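Local coordinates for molybdopterin biosynthesis Mog protein (Mycobacterium tuberculosis, PDB 2G4R), which probably binds molybdopterin and takes part in molybdenum cofactor biosynthesis, at residues T3-I8 against G62-I67; A86-V91 against G118-T123. All coordinates share one frame; numbering follows the deposited sequence.

Contact 1 (T3-I8 against G62-I67); sequences TRSARI and GVDVII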
ATOM      1  N   THR A   3     -13.906 -20.950 -16.247  1.00 55.26           N
ATOM      2  CA  THR A   3     -12.691 -20.951 -15.361  1.00 54.04           C
ATOM      3  C   THR A   3     -11.433 -20.566 -16.203  1.00 53.92           C
ATOM      4  O   THR A   3     -10.976 -21.369 -17.030  1.00 55.61           O
ATOM      5  CB  THR A   3     -12.508 -22.351 -14.632  1.00 54.35           C
ATOM      6  OG1 THR A   3     -13.767 -23.012 -14.386  1.00 52.40           O
ATOM      7  CG2 THR A   3     -11.878 -22.160 -13.329  1.00 55.39           C
ATOM      8  N   ARG A   4     -10.906 -19.340 -16.033  1.00 52.93           N
ATOM      9  CA  ARG A   4      -9.688 -18.874 -16.769  1.00 50.97           C
ATOM     10  C   ARG A   4      -9.035 -17.546 -16.257  1.00 48.59           C
ATOM     11  O   ARG A   4      -7.808 -17.518 -16.115  1.00 48.71           O
ATOM     12  CB  ARG A   4      -9.968 -18.772 -18.290  1.00 51.85           C
ATOM     13  CG  ARG A   4      -8.991 -17.857 -19.096  1.00 54.02           C
ATOM     14  CD  ARG A   4      -9.700 -16.930 -20.085  1.00 55.36           C
ATOM     15  NE  ARG A   4     -10.463 -17.694 -21.069  1.00 65.31           N
ATOM     16  CZ  ARG A   4      -9.966 -18.263 -22.176  1.00 69.16           C
ATOM     17  NH1 ARG A   4      -8.673 -18.171 -22.500  1.00 68.18           N
ATOM     18  NH2 ARG A   4     -10.785 -18.942 -22.973  1.00 67.75           N
ATOM     19  N   SER A   5      -9.800 -16.466 -16.007  1.00 45.20           N
ATOM     20  CA  SER A   5      -9.204 -15.155 -15.571  1.00 43.28           C
ATOM     21  C   SER A   5      -9.740 -14.572 -14.263  1.00 40.44           C
ATOM     22  O   SER A   5     -10.946 -14.589 -14.009  1.00 38.54           O
ATOM     23  CB  SER A   5      -9.328 -14.091 -16.665  1.00 42.71           C
ATOM     24  OG  SER A   5     -10.644 -13.576 -16.772  1.00 46.62           O
ATOM     25  N   ALA A   6      -8.849 -14.050 -13.421  1.00 37.94           N
ATOM     26  CA  ALA A   6      -9.275 -13.623 -12.093  1.00 36.98           C
ATOM     27  C   ALA A   6      -8.400 -12.509 -11.542  1.00 36.09           C
ATOM     28  O   ALA A   6      -7.263 -12.294 -12.028  1.00 34.08           O
ATOM     29  CB  ALA A   6      -9.310 -14.854 -11.095  1.00 36.78           C
ATOM     30  N   ARG A   7      -8.965 -11.783 -10.567  1.00 33.05           N
ATOM     31  CA  ARG A   7      -8.216 -10.954  -9.669  1.00 33.74           C
ATOM     32  C   ARG A   7      -8.532 -11.214  -8.198  1.00 31.26           C
ATOM     33  O   ARG A   7      -9.633 -11.602  -7.841  1.00 29.36           O
ATOM     34  CB  ARG A   7      -8.487  -9.516  -9.974  1.00 33.08           C
ATOM     35  CG  ARG A   7      -7.926  -9.132 -11.317  1.00 35.55           C
ATOM     36  CD  ARG A   7      -7.911  -7.679 -11.531  1.00 39.86           C
ATOM     37  NE  ARG A   7      -7.338  -7.302 -12.834  1.00 43.87           N
ATOM     38  CZ  ARG A   7      -7.331  -6.050 -13.292  1.00 47.50           C
ATOM     39  NH1 ARG A   7      -7.803  -5.041 -12.545  1.00 44.38           N
ATOM     40  NH2 ARG A   7      -6.841  -5.796 -14.506  1.00 49.55           N
ATOM     41  N   ILE A   8      -7.567 -10.827  -7.363  1.00 31.22           N
ATOM     42  CA  ILE A   8      -7.591 -10.937  -5.932  1.00 30.01           C
ATOM     43  C   ILE A   8      -7.378  -9.561  -5.337  1.00 29.25           C
ATOM     44  O   ILE A   8      -6.411  -8.860  -5.639  1.00 26.97           O
ATOM     45  CB  ILE A   8      -6.443 -11.838  -5.418  1.00 30.79           C
ATOM     46  CG1 ILE A   8      -6.534 -13.232  -6.020  1.00 28.47           C
ATOM     47  CG2 ILE A   8      -6.498 -11.983  -3.894  1.00 30.71           C
ATOM     48  CD1 ILE A   8      -5.257 -14.055  -5.747  1.00 31.23           C
ATOM     49  N   GLY A  62     -13.080  -7.010 -17.555  1.00 41.79           N
ATOM     50  CA  GLY A  62     -13.831  -8.220 -17.975  1.00 40.29           C
ATOM     51  C   GLY A  62     -13.316  -9.542 -17.424  1.00 39.64           C
ATOM     52  O   GLY A  62     -13.412 -10.592 -18.070  1.00 38.28           O
ATOM     53  N   VAL A  63     -12.741  -9.517 -16.224  1.00 38.73           N
ATOM     54  CA  VAL A  63     -12.269 -10.728 -15.590  1.00 37.03           C
ATOM     55  C   VAL A  63     -13.458 -11.657 -15.265  1.00 34.70           C
ATOM     56  O   VAL A  63     -14.529 -11.185 -14.993  1.00 34.52           O
ATOM     57  CB  VAL A  63     -11.436 -10.362 -14.320  1.00 38.34           C
ATOM     58  CG1 VAL A  63     -12.248  -9.750 -13.225  1.00 37.55           C
ATOM     59  CG2 VAL A  63     -10.799 -11.529 -13.791  1.00 41.31           C
ATOM     60  N   ASP A  64     -13.246 -12.965 -15.282  1.00 34.02           N
ATOM     61  CA  ASP A  64     -14.318 -13.942 -14.952  1.00 33.72           C
ATOM     62  C   ASP A  64     -14.680 -13.915 -13.448  1.00 31.95           C
ATOM     63  O   ASP A  64     -15.864 -14.127 -13.068  1.00 30.25           O
ATOM     64  CB  ASP A  64     -13.882 -15.369 -15.323  1.00 33.94           C
ATOM     65  CG  ASP A  64     -13.528 -15.533 -16.807  1.00 38.16           C
ATOM     66  OD1 ASP A  64     -14.273 -15.050 -17.672  1.00 38.33           O
ATOM     67  OD2 ASP A  64     -12.468 -16.113 -17.095  1.00 41.43           O
ATOM     68  N   VAL A  65     -13.668 -13.694 -12.592  1.00 29.61           N
ATOM     69  CA  VAL A  65     -13.879 -13.814 -11.161  1.00 31.45           C
ATOM     70  C   VAL A  65     -13.040 -12.857 -10.343  1.00 30.35           C
ATOM     71  O   VAL A  65     -11.816 -12.683 -10.567  1.00 32.30           O
ATOM     72  CB  VAL A  65     -13.597 -15.272 -10.603  1.00 31.44           C
ATOM     73  CG1 VAL A  65     -14.090 -15.375  -9.177  1.00 34.69           C
ATOM     74  CG2 VAL A  65     -14.233 -16.361 -11.449  1.00 36.71           C
ATOM     75  N   ILE A  66     -13.667 -12.227  -9.385  1.00 28.72           N
ATOM     76  CA  ILE A  66     -12.917 -11.444  -8.395  1.00 29.44           C
ATOM     77  C   ILE A  66     -13.151 -12.002  -7.001  1.00 29.31           C
ATOM     78  O   ILE A  66     -14.309 -12.130  -6.548  1.00 27.88           O
ATOM     79  CB  ILE A  66     -13.276  -9.916  -8.408  1.00 27.30           C
ATOM     80  CG1 ILE A  66     -13.133  -9.302  -9.787  1.00 30.19           C
ATOM     81  CG2 ILE A  66     -12.482  -9.169  -7.341  1.00 30.19           C
ATOM     82  CD1 ILE A  66     -13.967  -8.057  -9.969  1.00 30.64           C
ATOM     83  N   ILE A  67     -12.046 -12.290  -6.319  1.00 28.18           N
ATOM     84  CA  ILE A  67     -12.067 -12.784  -4.963  1.00 28.89           C
ATOM     85  C   ILE A  67     -11.498 -11.722  -4.046  1.00 28.99           C
ATOM     86  O   ILE A  67     -10.372 -11.275  -4.218  1.00 30.78           O
ATOM     87  CB  ILE A  67     -11.400 -14.157  -4.837  1.00 27.82           C
ATOM     88  CG1 ILE A  67     -12.194 -15.178  -5.685  1.00 27.15           C
ATOM     89  CG2 ILE A  67     -11.453 -14.623  -3.366  1.00 27.44           C
ATOM     90  CD1 ILE A  67     -11.596 -16.602  -5.754  1.00 31.01           C
TER

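Contact 2 (A86-V91 against G118-T123); sequences AVLDYV and GVAGRT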
ATOM      1  N   ALA A  86     -22.154  -1.789  -4.421  1.00 32.56           N
ATOM      2  CA  ALA A  86     -22.226  -0.640  -5.343  1.00 34.09           C
ATOM      3  C   ALA A  86     -21.853  -1.038  -6.756  1.00 35.15           C
ATOM      4  O   ALA A  86     -22.466  -0.575  -7.696  1.00 37.06           O
ATOM      5  CB  ALA A  86     -21.305   0.530  -4.863  1.00 34.19           C
ATOM      6  N   VAL A  87     -20.838  -1.885  -6.899  1.00 34.23           N
ATOM      7  CA  VAL A  87     -20.380  -2.355  -8.192  1.00 33.60           C
ATOM      8  C   VAL A  87     -21.286  -3.436  -8.794  1.00 33.25           C
ATOM      9  O   VAL A  87     -21.423  -3.540 -10.005  1.00 32.02           O
ATOM     10  CB  VAL A  87     -18.928  -2.892  -8.079  1.00 34.10           C
ATOM     11  CG1 VAL A  87     -18.453  -3.486  -9.346  1.00 37.64           C
ATOM     12  CG2 VAL A  87     -17.988  -1.766  -7.702  1.00 36.04           C
ATOM     13  N   LEU A  88     -21.921  -4.236  -7.944  1.00 33.05           N
ATOM     14  CA  LEU A  88     -22.695  -5.402  -8.409  1.00 32.50           C
ATOM     15  C   LEU A  88     -23.952  -5.008  -9.164  1.00 32.50           C
ATOM     16  O   LEU A  88     -24.568  -4.000  -8.830  1.00 33.29           O
ATOM     17  CB  LEU A  88     -23.094  -6.270  -7.216  1.00 30.70           C
ATOM     18  CG  LEU A  88     -21.979  -7.140  -6.629  1.00 27.89           C
ATOM     19  CD1 LEU A  88     -22.457  -8.023  -5.433  1.00 35.65           C
ATOM     20  CD2 LEU A  88     -21.413  -8.004  -7.675  1.00 27.77           C
ATOM     21  N   ASP A  89     -24.317  -5.807 -10.160  1.00 31.69           N
ATOM     22  CA  ASP A  89     -25.665  -5.746 -10.757  1.00 32.37           C
ATOM     23  C   ASP A  89     -26.665  -6.354  -9.771  1.00 33.48           C
ATOM     24  O   ASP A  89     -27.737  -5.772  -9.516  1.00 34.03           O
ATOM     25  CB  ASP A  89     -25.722  -6.500 -12.099  1.00 32.34           C
ATOM     26  CG  ASP A  89     -24.924  -5.815 -13.204  1.00 35.72           C
ATOM     27  OD1 ASP A  89     -24.770  -4.577 -13.173  1.00 39.55           O
ATOM     28  OD2 ASP A  89     -24.435  -6.530 -14.101  1.00 44.90           O
ATOM     29  N   TYR A  90     -26.314  -7.517  -9.194  1.00 30.65           N
ATOM     30  CA  TYR A  90     -27.124  -8.120  -8.162  1.00 30.92           C
ATOM     31  C   TYR A  90     -26.324  -9.048  -7.241  1.00 30.23           C
ATOM     32  O   TYR A  90     -25.212  -9.466  -7.591  1.00 29.13           O
ATOM     33  CB  TYR A  90     -28.262  -8.917  -8.799  1.00 32.08           C
ATOM     34  CG  TYR A  90     -27.795  -9.913  -9.827  1.00 32.09           C
ATOM     35  CD1 TYR A  90     -27.320 -11.172  -9.441  1.00 33.63           C
ATOM     36  CD2 TYR A  90     -27.856  -9.611 -11.180  1.00 40.08           C
ATOM     37  CE1 TYR A  90     -26.878 -12.082 -10.362  1.00 31.86           C
ATOM     38  CE2 TYR A  90     -27.424 -10.521 -12.127  1.00 39.18           C
ATOM     39  CZ  TYR A  90     -26.948 -11.759 -11.697  1.00 40.48           C
ATOM     40  OH  TYR A  90     -26.513 -12.652 -12.609  1.00 35.86           O
ATOM     41  N   VAL A  91     -26.932  -9.407  -6.114  1.00 30.90           N
ATOM     42  CA  VAL A  91     -26.316 -10.348  -5.144  1.00 30.53           C
ATOM     43  C   VAL A  91     -26.766 -11.815  -5.286  1.00 29.14           C
ATOM     44  O   VAL A  91     -27.856 -12.136  -5.787  1.00 28.81           O
ATOM     45  CB  VAL A  91     -26.547  -9.917  -3.659  1.00 31.37           C
ATOM     46  CG1 VAL A  91     -25.899  -8.548  -3.389  1.00 33.53           C
ATOM     47  CG2 VAL A  91     -27.998  -9.909  -3.348  1.00 35.02           C
ATOM     48  N   GLY A 118     -21.875 -11.692  -5.846  1.00 28.18           N
ATOM     49  CA  GLY A 118     -22.812 -11.320  -6.905  1.00 27.81           C
ATOM     50  C   GLY A 118     -22.189 -11.344  -8.257  1.00 28.22           C
ATOM     51  O   GLY A 118     -21.031 -11.802  -8.433  1.00 28.03           O
ATOM     52  N   VAL A 119     -22.950 -10.828  -9.223  1.00 28.84           N
ATOM     53  CA  VAL A 119     -22.487 -10.636 -10.580  1.00 29.38           C
ATOM     54  C   VAL A 119     -22.536  -9.144 -10.935  1.00 29.37           C
ATOM     55  O   VAL A 119     -23.462  -8.380 -10.516  1.00 28.73           O
ATOM     56  CB  VAL A 119     -23.312 -11.500 -11.605  1.00 30.34           C
ATOM     57  CG1 VAL A 119     -22.872 -11.222 -13.018  1.00 34.23           C
ATOM     58  CG2 VAL A 119     -23.230 -12.990 -11.300  1.00 30.81           C
ATOM     59  N   ALA A 120     -21.475  -8.717 -11.620  1.00 30.24           N
ATOM     60  CA  ALA A 120     -21.347  -7.377 -12.220  1.00 31.36           C
ATOM     61  C   ALA A 120     -20.900  -7.569 -13.670  1.00 32.11           C
ATOM     62  O   ALA A 120     -19.784  -8.034 -13.922  1.00 31.24           O
ATOM     63  CB  ALA A 120     -20.318  -6.559 -11.465  1.00 32.24           C
ATOM     64  N   GLY A 121     -21.747  -7.191 -14.622  1.00 33.45           N
ATOM     65  CA  GLY A 121     -21.495  -7.503 -16.016  1.00 34.30           C
ATOM     66  C   GLY A 121     -21.448  -9.005 -16.183  1.00 35.76           C
ATOM     67  O   GLY A 121     -22.456  -9.668 -15.983  1.00 36.51           O
ATOM     68  N   ARG A 122     -20.295  -9.547 -16.558  1.00 36.21           N
ATOM     69  CA  ARG A 122     -20.145 -11.010 -16.621  1.00 37.20           C
ATOM     70  C   ARG A 122     -19.050 -11.495 -15.640  1.00 35.97           C
ATOM     71  O   ARG A 122     -18.500 -12.581 -15.806  1.00 36.35           O
ATOM     72  CB  ARG A 122     -19.804 -11.462 -18.031  1.00 38.36           C
ATOM     73  CG  ARG A 122     -20.825 -11.089 -19.136  1.00 42.71           C
ATOM     74  CD  ARG A 122     -20.612 -11.951 -20.423  1.00 45.12           C
ATOM     75  NE  ARG A 122     -19.793 -13.146 -20.158  1.00 56.22           N
ATOM     76  CZ  ARG A 122     -19.738 -14.236 -20.916  1.00 56.09           C
ATOM     77  NH1 ARG A 122     -20.421 -14.334 -22.062  1.00 59.42           N
ATOM     78  NH2 ARG A 122     -18.958 -15.244 -20.514  1.00 59.54           N
ATOM     79  N   THR A 123     -18.775 -10.684 -14.616  1.00 33.53           N
ATOM     80  CA  THR A 123     -17.784 -10.985 -13.600  1.00 32.95           C
ATOM     81  C   THR A 123     -18.450 -11.434 -12.281  1.00 31.00           C
ATOM     82  O   THR A 123     -19.369 -10.798 -11.765  1.00 29.70           O
ATOM     83  CB  THR A 123     -16.928  -9.706 -13.317  1.00 33.73           C
ATOM     84  OG1 THR A 123     -16.313  -9.265 -14.536  1.00 34.42           O
ATOM     85  CG2 THR A 123     -15.892  -9.963 -12.295  1.00 32.95           C
TER
HETATM   86  O   HOH W   1     -25.198  -8.973 -15.062  1.00 45.14           O

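Contact 1 (T3-I8 against G62-I67)
Ala6, Arg7 and Ile8 pair in parallel with Val65, Ile66 and Ile67. The axes of strands 6-8 and 65-67 come within 4.8 Å and run 14° apart. Both backbone polar groups of Arg7 are used: its N donates to Val65 O at 3.0 Å, and its O accepts from Ile67 N at 2.9 Å. Before the strands proper, Ser5 O takes the N-H of Val65 and, weakly, that of Asp64. Ile66 CA makes a C-H...O contact to Arg7 O, and Ile8 CA makes one to Ile67 O.

Ser5 and Asp64 lock the entrance to the strand pair. The Asp64 carboxylate reaches the backbone of Ser5, whose N donates to OD2 at 2.9 Å. That N-H comes from the anti side of OD2, 22° out of the carboxylate plane. Ser5 OG sits between its own N and carbonyl carbon (chi1 76°). From there it accepts from Asp64 N at 3.1 Å and makes a weak bond to Asp64 OD2. Each residue thus grips the backbone of the other.

These are neighbouring interior strands of the mixed sheet in the MogA-type alpha/beta domain. Strand 43-45 flanks 6-11 on one side, and strand 123-128 flanks 65-69 on the other. Gly62 closes helix 49-60 with a Schellman motif, and the chain then turns into strand 65-69.

Side chains alternate between the two faces. Ala6, Val65, Ile8 and Ile67 share one face, where Ala6 CB lies 4.3 Å from Val65 CB. Ile8 and Ile67 also pack on helix 24-34. Arg7 and Ile66 point to the other face and meet helix 49-60; Arg7 also packs on Ser38 of a second subunit. Arg4 NE stays 4.7 Å from Asp64 OD2, so any attraction there is at most long-range.

Contact 2 (A86-V91 against G118-T123)
A classic beta bulge sets Asp89 and Tyr90 together opposite Val119, where the short edge strand 90-91 joins strand 117-120 in antiparallel fashion. Val119 O accepts two bonds in its carbonyl plane, from Asp89 N at 2.7 Å and from Tyr90 N. In return Val119 N donates to Tyr90 O at 3.1 Å. The CA atoms of Gly118 and Val91 are 4.0 Å apart, and Gly118 CA makes a C-H...O contact to Tyr90 O.

The Tyr90 side chain lies alongside Val119 and points the same way. A chi1 of 53° turns the ring toward strand 117-120 and brings its phenol end to the valine. Tyr90 CZ is 3.6 Å from Val119 CB, and the hydroxyl oxygen also touches CG2. Val119 packs further on Ile153 of helix 146-153.

The two methyls of Leu88 pack on the backbone of Gly118: CD1 meets CA, and CD2 reaches C at 3.5 Å. Leu88 CD2 also approaches Ala120 CB. Val87 CG1 meets the same alanine methyl, and both Val87 and Ala120 pack on Val59 of helix 49-60.

Asp89 holds the type II' turn 120-123. Its OD2 receives Gly121 N at 2.8 Å from above the carboxylate plane, and one water donates to both Asp89 OD2 and Gly121 O.

Overall arrangement
From the N terminus, strand 6-11 is the first strand in the chain. The chain passes through helix 24-34, strand 43-45 and helix 49-60 before 62-67 returns beside 3-8 and closes contact 1. Helix 80-87 follows strand 65-69 and leads into 86-91. The next excursion carries helix 93-102 and ends when 118-123 closes contact 2. The two loops therefore come in series and neither encloses the other. Contact 1 joins interior parallel strands, and contact 2 fastens the antiparallel edge of the same sheet. Their centres are 13 Å apart. Thr123 connects them: its OG1 probably hydrogen-bonds to Val63 O, and its CG2 packs on Ile66 CD1.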